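Local coordinates for protein zinc peptidase (Vibrio cholerae, PDB 2GU1) that cleaves the peptide cross-links between peptidoglycan strands as a zinc-dependent DD-endopeptidase, probably making room for new glycans as the cell wall expands, at residues 42-47 with 69-74; 97-102 with 154-159; 187-192 with 270-275; 235-240 with 312-317. All blocks are in the same frame, centred on the assembly; numbering follows the deposited sequence.

Along the chain, interactions 1 and 2 follow one another, each closing before the next opens, whereas the segments of interactions 3 and 4 alternate. Interaction 1 lies in the LysM-like region and interaction 2 in the region of the Csd3 second domain; their centres are 21 Å apart, yet they touch where Ile73 and Val74 pack on Gln155 and Leu157. Interaction 3 joins the sheet that also holds interaction 2 to the M23 peptidase region. It meets interaction 4, which holds the zinc site, through the neighbouring strands 274-281 and 312-318. The centres of interactions 4 and 2 are about 36 Å apart; together the four contacts sample all three regions of this monomer.

Interaction 1. Residues 42-47 with 69-74; sequences HLQLDM and YHMSIV
Tyr69 sends its ring into the loop 42-47, where Gln44, Leu45 and Met47 receive it at successive points along its length. CG of Tyr69 stands anti to the backbone N (chi1 168°), and from there the ring points at the short 3-10 turn of residues 45-46. Leu45 and Tyr69 run antiparallel alongside one another: the CD2 methyl of the leucine settles 3.8 Å from CD2 of the tyrosine, near the root of the ring. Further along, CE2 of Tyr69 comes within 3.3 Å of the backbone O of Gln44, an oxygen that accepts the backbone hydrogen bond from N of Met47 and so belongs to the turn itself. The aliphatic start of Gln44 joins in, with CB 4.1 Å from CE2 of Tyr69. At the far end Met47 crosses the tyrosine at about a right angle, its CG 4.1 Å from the Tyr69 OH, while that hydroxyl is hydrogen-bonded to Glu52. One ring face of Tyr69 carries CG of Met71, its near neighbour in sequence, lying 3.3 Å above the plane toward the rim. The thioether of Met71 then meets Gln44 crosswise, SD 4.1 Å from NE2, an amide nitrogen whose hydrogen bond goes to Tyr89. The meeting is thus mainly van der Waals, with the polar ends held by residues outside it. In the LysM-like region, this packing lays the loop between helix 29-38 and strand 53-58 against the end of strand 64-70, and strand 75-81 adds Tyr79 against Gln44 and Leu45.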
# COMPACT_ATOMS: atom_id res chain seq x y z
N HIS A 42 -7.51 7.42 5.25
CA HIS A 42 -6.84 7.21 3.97
C HIS A 42 -5.36 6.91 4.14
O HIS A 42 -4.80 6.10 3.40
CB HIS A 42 -7.04 8.45 3.11
CG HIS A 42 -8.47 8.89 3.03
ND1 HIS A 42 -9.40 8.24 2.25
CD2 HIS A 42 -9.15 9.85 3.71
CE1 HIS A 42 -10.59 8.79 2.44
NE2 HIS A 42 -10.46 9.77 3.32
N LEU A 43 -4.74 7.58 5.11
CA LEU A 43 -3.32 7.44 5.43
C LEU A 43 -2.44 7.56 4.19
O LEU A 43 -1.55 6.74 3.97
CB LEU A 43 -3.07 6.11 6.16
CG LEU A 43 -3.79 5.92 7.50
CD1 LEU A 43 -3.58 4.52 8.00
CD2 LEU A 43 -3.28 6.94 8.53
N GLN A 44 -2.71 8.58 3.39
CA GLN A 44 -1.95 8.83 2.16
C GLN A 44 -0.70 9.67 2.47
O GLN A 44 0.38 9.44 1.93
CB GLN A 44 -2.81 9.62 1.17
CG GLN A 44 -4.19 9.03 0.89
CD GLN A 44 -4.18 8.04 -0.24
OE1 GLN A 44 -3.46 7.04 -0.20
NE2 GLN A 44 -4.99 8.29 -1.26
N LEU A 45 -0.86 10.66 3.34
CA LEU A 45 0.23 11.57 3.67
C LEU A 45 1.42 10.97 4.41
O LEU A 45 2.52 11.52 4.38
CB LEU A 45 -0.33 12.78 4.42
CG LEU A 45 -1.28 13.59 3.51
CD1 LEU A 45 -2.08 14.58 4.35
CD2 LEU A 45 -0.46 14.31 2.42
N ASP A 46 1.22 9.83 5.07
CA ASP A 46 2.32 9.19 5.79
C ASP A 46 3.33 8.55 4.83
O ASP A 46 4.48 8.30 5.19
CB ASP A 46 1.80 8.11 6.73
CG ASP A 46 1.56 8.63 8.13
OD1 ASP A 46 1.23 7.80 9.00
OD2 ASP A 46 1.70 9.84 8.37
N MET A 47 2.89 8.28 3.61
CA MET A 47 3.76 7.65 2.63
C MET A 47 4.37 8.59 1.60
O MET A 47 4.76 8.14 0.52
CB MET A 47 3.01 6.52 1.91
CG MET A 47 1.86 6.99 1.02
SD MET A 47 1.04 5.64 0.12
CE MET A 47 -0.29 5.21 1.25
N TYR A 69 -2.05 16.69 -2.83
CA TYR A 69 -0.92 15.79 -2.75
C TYR A 69 -0.84 15.04 -4.08
O TYR A 69 -1.64 14.13 -4.35
CB TYR A 69 -1.08 14.83 -1.55
CG TYR A 69 -0.13 13.64 -1.50
CD1 TYR A 69 1.15 13.70 -2.07
CD2 TYR A 69 -0.51 12.46 -0.86
CE1 TYR A 69 2.02 12.60 -2.00
CE2 TYR A 69 0.35 11.37 -0.77
CZ TYR A 69 1.61 11.44 -1.35
OH TYR A 69 2.44 10.35 -1.27
N HIS A 70 0.10 15.45 -4.92
CA HIS A 70 0.31 14.83 -6.22
C HIS A 70 1.18 13.58 -6.05
O HIS A 70 2.41 13.67 -6.03
CB HIS A 70 1.00 15.82 -7.18
CG HIS A 70 0.16 17.01 -7.53
ND1 HIS A 70 -0.84 16.95 -8.48
CD2 HIS A 70 0.14 18.27 -7.03
CE1 HIS A 70 -1.44 18.13 -8.55
NE2 HIS A 70 -0.86 18.95 -7.68
N MET A 71 0.54 12.42 -5.90
CA MET A 71 1.26 11.16 -5.74
C MET A 71 1.96 10.79 -7.05
O MET A 71 3.02 10.17 -7.04
CB MET A 71 0.29 10.05 -5.33
CG MET A 71 -0.18 10.19 -3.89
SD MET A 71 -1.78 9.43 -3.56
CE MET A 71 -2.86 10.81 -3.85
N SER A 72 1.33 11.16 -8.16
CA SER A 72 1.89 10.92 -9.49
C SER A 72 1.18 11.88 -10.43
O SER A 72 0.26 12.59 -10.01
CB SER A 72 1.65 9.48 -9.96
OG SER A 72 0.32 9.31 -10.43
N ILE A 73 1.57 11.90 -11.69
CA ILE A 73 0.92 12.79 -12.64
C ILE A 73 -0.49 12.33 -13.00
O ILE A 73 -1.22 13.03 -13.69
CB ILE A 73 1.78 12.96 -13.93
CG1 ILE A 73 2.03 11.60 -14.59
CG2 ILE A 73 3.11 13.61 -13.57
CD1 ILE A 73 2.98 11.67 -15.77
N VAL A 74 -0.88 11.15 -12.52
CA VAL A 74 -2.22 10.63 -12.80
C VAL A 74 -3.03 10.36 -11.53
O VAL A 74 -4.13 9.82 -11.60
CB VAL A 74 -2.17 9.33 -13.65
CG1 VAL A 74 -1.56 9.63 -15.01
CG2 VAL A 74 -1.36 8.25 -12.93

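Interaction 2. Residues 97-102 with 154-159; sequences EWREIL and QQYLGE
Gln154, Arg99 and Glu97 bury the most surface here, and all three side chains rise from the sheet face that also bears Tyr156. Arg99 and Gln154 form an antiparallel hydrogen-bonded pair, with N of Arg99 2.8 Å from O of Gln154 and a matching bond in return. From this pair the arginine turns back over the neighbouring strand: CG lies between its own backbone N and carbonyl carbon (chi1 61°), and a further bend at chi3 lays the guanidinium flat on the Tyr156 ring. The planes are only 9° apart and Arg99 CZ stands 3.8 Å from the ring centroid, a cation-pi stack over the face. A water at the margin of the stack bridges NH1 of Arg99 and OH of Tyr156 to NE2 of Gln154. The extended chain of Gln154 also passes Ile101, whose CG2 is 3.9 Å from CD of the glutamine. Glu97 pairs with Tyr156 through two backbone bonds, then bends at chi2 to carry its carboxylate past the strand end, where the syn lone pair of OE2 takes the N-H of Gly158 at 3.2 Å. On the other face, in the non-hydrogen-bonded pair, CB of Gln155 sits 3.4 Å from the centroid of the six-membered ring of Trp98, almost on its normal, in a CH-pi contact. Three successive bridges with strand directions 137° apart are characteristic of a twisted antiparallel beta ladder; this one joins the outermost strand 97-106 to strand 147-157 in the five-stranded sheet of the Csd3 second-domain region.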
# COMPACT_ATOMS: atom_id res chain seq x y z
N GLU A 97 -2.57 5.82 -20.47
CA GLU A 97 -2.51 4.61 -21.29
C GLU A 97 -1.44 3.68 -20.77
O GLU A 97 -0.42 4.12 -20.23
CB GLU A 97 -2.20 4.95 -22.76
CG GLU A 97 -2.85 6.21 -23.29
CD GLU A 97 -1.93 7.41 -23.18
OE1 GLU A 97 -0.83 7.37 -23.78
OE2 GLU A 97 -2.29 8.39 -22.49
N TRP A 98 -1.67 2.38 -20.93
CA TRP A 98 -0.71 1.38 -20.48
C TRP A 98 -0.01 0.77 -21.68
O TRP A 98 -0.66 0.42 -22.67
CB TRP A 98 -1.40 0.29 -19.67
CG TRP A 98 -1.94 0.76 -18.36
CD1 TRP A 98 -3.11 1.43 -18.15
CD2 TRP A 98 -1.32 0.61 -17.08
NE1 TRP A 98 -3.27 1.70 -16.81
CE2 TRP A 98 -2.18 1.22 -16.13
CE3 TRP A 98 -0.12 0.03 -16.64
CZ2 TRP A 98 -1.88 1.25 -14.76
CZ3 TRP A 98 0.18 0.07 -15.28
CH2 TRP A 98 -0.70 0.68 -14.36
N ARG A 99 1.30 0.63 -21.60
CA ARG A 99 2.07 0.04 -22.69
C ARG A 99 2.79 -1.19 -22.18
O ARG A 99 3.17 -1.28 -21.01
CB ARG A 99 3.09 1.04 -23.24
CG ARG A 99 4.11 1.51 -22.22
CD ARG A 99 5.23 2.30 -22.90
NE ARG A 99 4.75 3.45 -23.66
CZ ARG A 99 5.53 4.29 -24.33
NH1 ARG A 99 6.85 4.11 -24.34
NH2 ARG A 99 5.00 5.31 -24.99
N GLU A 100 2.97 -2.16 -23.06
CA GLU A 100 3.65 -3.38 -22.67
C GLU A 100 5.12 -3.31 -23.03
O GLU A 100 5.49 -2.82 -24.10
CB GLU A 100 3.00 -4.59 -23.32
CG GLU A 100 1.59 -4.83 -22.83
CD GLU A 100 1.04 -6.16 -23.28
OE1 GLU A 100 -0.08 -6.52 -22.85
OE2 GLU A 100 1.73 -6.85 -24.08
N ILE A 101 5.96 -3.80 -22.12
CA ILE A 101 7.38 -3.80 -22.36
C ILE A 101 7.94 -5.16 -21.94
O ILE A 101 7.59 -5.72 -20.89
CB ILE A 101 8.07 -2.63 -21.60
CG1 ILE A 101 9.53 -2.49 -22.04
CG2 ILE A 101 7.94 -2.82 -20.11
CD1 ILE A 101 10.45 -3.58 -21.54
N LEU A 102 8.80 -5.70 -22.79
CA LEU A 102 9.39 -7.00 -22.54
C LEU A 102 10.86 -6.87 -22.13
O LEU A 102 11.68 -6.35 -22.88
CB LEU A 102 9.27 -7.83 -23.82
CG LEU A 102 9.27 -9.35 -23.74
CD1 LEU A 102 8.11 -9.83 -22.86
CD2 LEU A 102 9.14 -9.91 -25.15
N GLN A 154 3.42 -0.72 -18.32
CA GLN A 154 3.84 0.58 -17.81
C GLN A 154 2.78 1.62 -18.13
O GLN A 154 2.33 1.72 -19.26
CB GLN A 154 5.16 1.01 -18.45
CG GLN A 154 6.39 0.32 -17.88
CD GLN A 154 7.66 0.74 -18.61
OE1 GLN A 154 8.76 0.59 -18.09
NE2 GLN A 154 7.50 1.26 -19.82
N GLN A 155 2.39 2.39 -17.12
CA GLN A 155 1.38 3.42 -17.34
C GLN A 155 2.03 4.72 -17.77
O GLN A 155 3.05 5.14 -17.21
CB GLN A 155 0.56 3.63 -16.06
CG GLN A 155 -0.53 4.69 -16.18
CD GLN A 155 -1.32 4.83 -14.88
OE1 GLN A 155 -0.75 4.79 -13.80
NE2 GLN A 155 -2.64 5.00 -15.00
N TYR A 156 1.45 5.33 -18.78
CA TYR A 156 1.93 6.60 -19.31
C TYR A 156 0.78 7.60 -19.32
O TYR A 156 -0.38 7.23 -19.22
CB TYR A 156 2.44 6.44 -20.75
CG TYR A 156 3.91 6.13 -20.84
CD1 TYR A 156 4.43 4.94 -20.32
CD2 TYR A 156 4.79 7.03 -21.44
CE1 TYR A 156 5.80 4.67 -20.38
CE2 TYR A 156 6.16 6.76 -21.51
CZ TYR A 156 6.66 5.58 -20.98
OH TYR A 156 8.00 5.30 -21.06
N LEU A 157 1.13 8.87 -19.40
CA LEU A 157 0.16 9.95 -19.50
C LEU A 157 0.69 10.70 -20.70
O LEU A 157 1.72 11.36 -20.62
CB LEU A 157 0.19 10.85 -18.27
CG LEU A 157 -0.85 11.98 -18.36
CD1 LEU A 157 -2.24 11.38 -18.54
CD2 LEU A 157 -0.79 12.83 -17.10
N GLY A 158 -0.00 10.57 -21.82
CA GLY A 158 0.49 11.22 -23.02
C GLY A 158 1.84 10.58 -23.31
O GLY A 158 1.93 9.37 -23.46
N GLU A 159 2.89 11.39 -23.33
CA GLU A 159 4.23 10.90 -23.62
C GLU A 159 5.07 10.75 -22.36
O GLU A 159 6.26 10.40 -22.43
CB GLU A 159 4.92 11.86 -24.58
CG GLU A 159 5.06 13.28 -24.04
CD GLU A 159 5.12 14.33 -25.13
OE1 GLU A 159 5.37 15.51 -24.81
OE2 GLU A 159 4.92 13.98 -26.32
O HOH W 1 8.57 2.49 -22.07

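Interaction 3. Residues 187-192 with 270-275; sequences GRFYDR and HNSVYK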
# COMPACT_ATOMS: atom_id res chain seq x y z
N GLY A 187 -4.96 -11.31 -8.47
CA GLY A 187 -3.75 -10.67 -7.99
C GLY A 187 -2.59 -11.57 -7.59
O GLY A 187 -1.63 -11.11 -6.98
N ARG A 188 -2.68 -12.86 -7.93
CA ARG A 188 -1.61 -13.80 -7.61
C ARG A 188 -1.08 -14.42 -8.90
O ARG A 188 -1.81 -14.48 -9.90
CB ARG A 188 -2.11 -14.92 -6.70
CG ARG A 188 -2.52 -14.47 -5.31
CD ARG A 188 -2.79 -15.67 -4.42
NE ARG A 188 -3.87 -16.52 -4.92
CZ ARG A 188 -4.14 -17.74 -4.44
NH1 ARG A 188 -3.41 -18.23 -3.45
NH2 ARG A 188 -5.14 -18.45 -4.94
N PHE A 189 0.17 -14.89 -8.87
CA PHE A 189 0.79 -15.54 -10.02
C PHE A 189 0.52 -17.04 -10.01
O PHE A 189 0.64 -17.67 -8.96
CB PHE A 189 2.31 -15.35 -10.03
CG PHE A 189 2.76 -14.03 -10.57
CD1 PHE A 189 2.79 -12.90 -9.76
CD2 PHE A 189 3.15 -13.92 -11.91
CE1 PHE A 189 3.20 -11.67 -10.28
CE2 PHE A 189 3.56 -12.69 -12.43
CZ PHE A 189 3.58 -11.56 -11.61
N TYR A 190 0.19 -17.59 -11.17
CA TYR A 190 -0.08 -19.02 -11.33
C TYR A 190 0.81 -19.59 -12.43
O TYR A 190 1.24 -18.85 -13.32
CB TYR A 190 -1.54 -19.24 -11.77
CG TYR A 190 -2.57 -18.96 -10.70
CD1 TYR A 190 -3.28 -20.00 -10.09
CD2 TYR A 190 -2.85 -17.65 -10.31
CE1 TYR A 190 -4.24 -19.74 -9.12
CE2 TYR A 190 -3.82 -17.38 -9.34
CZ TYR A 190 -4.51 -18.43 -8.75
OH TYR A 190 -5.46 -18.18 -7.79
N ASP A 191 1.11 -20.88 -12.36
CA ASP A 191 1.91 -21.48 -13.43
C ASP A 191 0.92 -21.89 -14.52
O ASP A 191 -0.28 -21.68 -14.36
CB ASP A 191 2.73 -22.69 -12.94
CG ASP A 191 1.88 -23.80 -12.34
OD1 ASP A 191 0.72 -23.99 -12.75
OD2 ASP A 191 2.42 -24.51 -11.46
N ARG A 192 1.42 -22.47 -15.61
CA ARG A 192 0.54 -22.84 -16.72
C ARG A 192 -0.52 -23.88 -16.40
O ARG A 192 -1.54 -23.95 -17.08
CB ARG A 192 1.36 -23.34 -17.92
CG ARG A 192 2.50 -22.41 -18.32
CD ARG A 192 3.12 -22.88 -19.62
NE ARG A 192 2.23 -22.62 -20.73
CZ ARG A 192 2.37 -21.60 -21.58
NH1 ARG A 192 3.39 -20.76 -21.45
NH2 ARG A 192 1.49 -21.42 -22.54
N HIS A 270 2.04 -7.99 1.07
CA HIS A 270 1.98 -9.42 0.82
C HIS A 270 2.57 -9.79 -0.53
O HIS A 270 3.25 -10.81 -0.66
CB HIS A 270 0.54 -9.88 0.94
CG HIS A 270 -0.06 -9.57 2.28
ND1 HIS A 270 0.39 -10.16 3.44
CD2 HIS A 270 -1.01 -8.68 2.65
CE1 HIS A 270 -0.26 -9.65 4.47
NE2 HIS A 270 -1.11 -8.74 4.02
N ASN A 271 2.28 -8.97 -1.54
CA ASN A 271 2.82 -9.18 -2.88
C ASN A 271 2.65 -7.88 -3.66
O ASN A 271 2.32 -6.85 -3.08
CB ASN A 271 2.15 -10.37 -3.58
CG ASN A 271 0.72 -10.09 -4.00
OD1 ASN A 271 0.16 -9.04 -3.71
ND2 ASN A 271 0.11 -11.06 -4.68
N SER A 272 2.87 -7.92 -4.97
CA SER A 272 2.75 -6.73 -5.80
C SER A 272 1.38 -6.06 -5.80
O SER A 272 1.25 -4.89 -6.16
CB SER A 272 3.15 -7.06 -7.25
OG SER A 272 2.40 -8.17 -7.74
N VAL A 273 0.35 -6.79 -5.37
CA VAL A 273 -1.01 -6.27 -5.38
C VAL A 273 -1.64 -6.00 -4.01
O VAL A 273 -2.31 -4.98 -3.82
CB VAL A 273 -1.92 -7.26 -6.17
CG1 VAL A 273 -3.36 -6.80 -6.13
CG2 VAL A 273 -1.43 -7.39 -7.62
N TYR A 274 -1.41 -6.90 -3.06
CA TYR A 274 -2.02 -6.81 -1.73
C TYR A 274 -1.19 -6.27 -0.56
O TYR A 274 -0.01 -6.55 -0.43
CB TYR A 274 -2.52 -8.19 -1.32
CG TYR A 274 -3.61 -8.76 -2.19
CD1 TYR A 274 -4.95 -8.43 -1.97
CD2 TYR A 274 -3.31 -9.65 -3.23
CE1 TYR A 274 -5.96 -8.96 -2.75
CE2 TYR A 274 -4.32 -10.18 -4.02
CZ TYR A 274 -5.64 -9.83 -3.78
OH TYR A 274 -6.64 -10.39 -4.52
N LYS A 275 -1.86 -5.50 0.29
CA LYS A 275 -1.27 -4.97 1.51
C LYS A 275 -2.41 -5.01 2.53
O LYS A 275 -3.59 -5.01 2.17
CB LYS A 275 -0.83 -3.50 1.35
CG LYS A 275 0.27 -3.21 0.34
CD LYS A 275 0.59 -1.72 0.39
CE LYS A 275 1.69 -1.31 -0.60
NZ LYS A 275 1.21 -1.37 -2.01
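The backbones come closest at Gly187 and Val273, whose CA atoms lie 5.8 Å apart, and Gly187 adopts a positive phi of 77° two residues before strand 189-191. Three side chains of 270-275 close round this glycine. ND2 of Asn271 donates a weak hydrogen bond to O of Gly187, 2.9 Å away but bent to 128° at the hydrogen. The CG2 methyl of Val273 rests 3.8 Å from the same oxygen, and CE2 of Tyr274 lies 4.0 Å from CA of Gly187, so that both side chains pack directly on the glycine backbone. The amide of Asn271 is held at its other end by its own turn: OD1 accepts from N of Tyr274 at 2.7 Å, nearly straight, and from N of Val273, which stands above the carbonyl plane. This Asx turn fixes the rotation of the amide and leaves ND2 directed across the contact, at the edge of the Tyr274 ring. The tyrosine hydroxyl is hydrogen-bonded to O of Asp186, a second grip on the chain next to Gly187. Farther out, OG of Ser272 approaches the edge of the Phe189 ring. The contact thus brings the turn that leads into strand 274-281 of the peptidase sheet against the approach to edge strand 189-191, with helix 122-132 touching Phe189 and Ser272 and Val318 of strand 312-318 touching Val273 and Tyr274.

Interaction 4. Residues 235-240 with 312-317; sequences TDFATP and LHFEVL. With ZN (zinc ion), chain B.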
# COMPACT_ATOMS: atom_id res chain seq x y z
N THR A 235 -12.45 -2.83 8.41
CA THR A 235 -13.41 -3.59 9.21
C THR A 235 -12.99 -3.50 10.68
O THR A 235 -11.82 -3.68 11.01
CB THR A 235 -13.43 -5.07 8.77
OG1 THR A 235 -13.71 -5.16 7.37
CG2 THR A 235 -14.48 -5.84 9.53
N ASP A 236 -13.95 -3.23 11.56
CA ASP A 236 -13.65 -3.14 12.99
C ASP A 236 -14.03 -4.41 13.73
O ASP A 236 -15.17 -4.86 13.64
CB ASP A 236 -14.39 -1.95 13.62
CG ASP A 236 -13.93 -0.63 13.06
OD1 ASP A 236 -12.91 -0.63 12.34
OD2 ASP A 236 -14.57 0.40 13.36
N PHE A 237 -13.06 -4.99 14.44
CA PHE A 237 -13.27 -6.22 15.23
C PHE A 237 -13.31 -5.86 16.71
O PHE A 237 -12.56 -4.99 17.18
CB PHE A 237 -12.16 -7.24 14.96
CG PHE A 237 -12.19 -7.82 13.57
CD1 PHE A 237 -13.23 -8.66 13.18
CD2 PHE A 237 -11.21 -7.49 12.64
CE1 PHE A 237 -13.28 -9.18 11.88
CE2 PHE A 237 -11.25 -8.00 11.34
CZ PHE A 237 -12.28 -8.84 10.96
N ALA A 238 -14.19 -6.53 17.45
CA ALA A 238 -14.37 -6.28 18.88
C ALA A 238 -13.27 -6.91 19.73
O ALA A 238 -13.50 -7.92 20.40
CB ALA A 238 -15.73 -6.79 19.32
N THR A 239 -12.10 -6.31 19.71
CA THR A 239 -10.97 -6.82 20.48
C THR A 239 -10.70 -6.04 21.75
O THR A 239 -10.83 -4.82 21.79
CB THR A 239 -9.66 -6.74 19.67
OG1 THR A 239 -9.50 -5.41 19.16
CG2 THR A 239 -9.66 -7.73 18.54
N PRO A 240 -10.34 -6.75 22.83
CA PRO A 240 -10.05 -6.07 24.09
C PRO A 240 -8.64 -5.52 23.87
O PRO A 240 -7.92 -6.02 23.01
CB PRO A 240 -10.02 -7.21 25.11
CG PRO A 240 -10.85 -8.29 24.47
CD PRO A 240 -10.44 -8.21 23.03
N LEU A 312 -9.90 -3.14 16.81
CA LEU A 312 -8.91 -3.24 15.76
C LEU A 312 -9.59 -2.79 14.48
O LEU A 312 -10.71 -3.21 14.17
CB LEU A 312 -8.43 -4.68 15.59
CG LEU A 312 -7.51 -4.92 14.39
CD1 LEU A 312 -6.12 -4.36 14.69
CD2 LEU A 312 -7.42 -6.41 14.10
N HIS A 313 -8.93 -1.89 13.76
CA HIS A 313 -9.45 -1.43 12.48
C HIS A 313 -8.52 -2.13 11.49
O HIS A 313 -7.33 -1.85 11.45
CB HIS A 313 -9.30 0.09 12.37
CG HIS A 313 -9.60 0.63 11.00
ND1 HIS A 313 -10.83 1.14 10.65
CD2 HIS A 313 -8.83 0.71 9.89
CE1 HIS A 313 -10.80 1.52 9.39
NE2 HIS A 313 -9.60 1.26 8.90
N PHE A 314 -9.08 -3.05 10.70
CA PHE A 314 -8.32 -3.84 9.73
C PHE A 314 -8.63 -3.43 8.30
O PHE A 314 -9.79 -3.19 7.94
CB PHE A 314 -8.64 -5.34 9.94
CG PHE A 314 -7.98 -6.26 8.95
CD1 PHE A 314 -6.59 -6.36 8.87
CD2 PHE A 314 -8.75 -7.05 8.10
CE1 PHE A 314 -5.99 -7.24 7.95
CE2 PHE A 314 -8.16 -7.92 7.19
CZ PHE A 314 -6.77 -8.02 7.11
N GLU A 315 -7.59 -3.33 7.47
CA GLU A 315 -7.78 -2.95 6.08
C GLU A 315 -7.04 -3.85 5.11
O GLU A 315 -5.97 -4.37 5.42
CB GLU A 315 -7.31 -1.50 5.85
CG GLU A 315 -8.28 -0.43 6.33
CD GLU A 315 -7.78 0.99 6.07
OE1 GLU A 315 -6.98 1.19 5.14
OE2 GLU A 315 -8.21 1.90 6.80
N VAL A 316 -7.65 -4.07 3.94
CA VAL A 316 -7.02 -4.84 2.89
C VAL A 316 -6.97 -3.88 1.71
O VAL A 316 -7.98 -3.27 1.36
CB VAL A 316 -7.84 -6.08 2.47
CG1 VAL A 316 -7.17 -6.78 1.28
CG2 VAL A 316 -7.95 -7.06 3.64
N LEU A 317 -5.79 -3.72 1.13
CA LEU A 317 -5.63 -2.83 -0.02
C LEU A 317 -5.26 -3.62 -1.26
O LEU A 317 -4.36 -4.45 -1.23
CB LEU A 317 -4.54 -1.79 0.24
CG LEU A 317 -4.61 -0.88 1.47
CD1 LEU A 317 -3.58 0.23 1.30
CD2 LEU A 317 -5.99 -0.30 1.62
ZN ZN B . -12.63 1.25 11.62
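The catalytic zinc site of this M23 peptidase is built on two adjacent antiparallel strands, Asp236 on one and His313 on the other. These residues face each other as a non-hydrogen-bonded pair, and their side chains leave the same sheet face and converge on the metal. OD1 of Asp236 and ND1 of His313 each lie 2.0 Å from zinc, and His232 completes the protein ligands. The carboxylate and imidazole planes are 59° apart; CG of His313 is anti to its backbone N (chi1 171°), a setting that swings the ring toward the ion. The far side of that ring is held by a second-shell carboxylate: NE2 of His313 donates to the anti lone pair of Glu315 OE2 at 2.6 Å, close to the ring plane, and together with the zinc bond at ND1 this fixes the ring's rotation. Glu315 is itself salt-bridged to Arg277 through its other oxygen. Hydrogen-bonded pairs flank the metal ligands, with N of Thr235 2.7 Å from O of Phe314 and N of Phe237 3.0 Å from O of Leu312. Their side chains occupy the reverse face, where CB of Phe314 meets the ring edge of Phe237 at CE2, 4.0 Å away, and the two phenylalanine side chains extend in a common direction. Strand 213-215 borders 235-237 and strand 274-281 borders 312-318, so that the zinc-bearing pair lies between these two strands in the peptidase sheet.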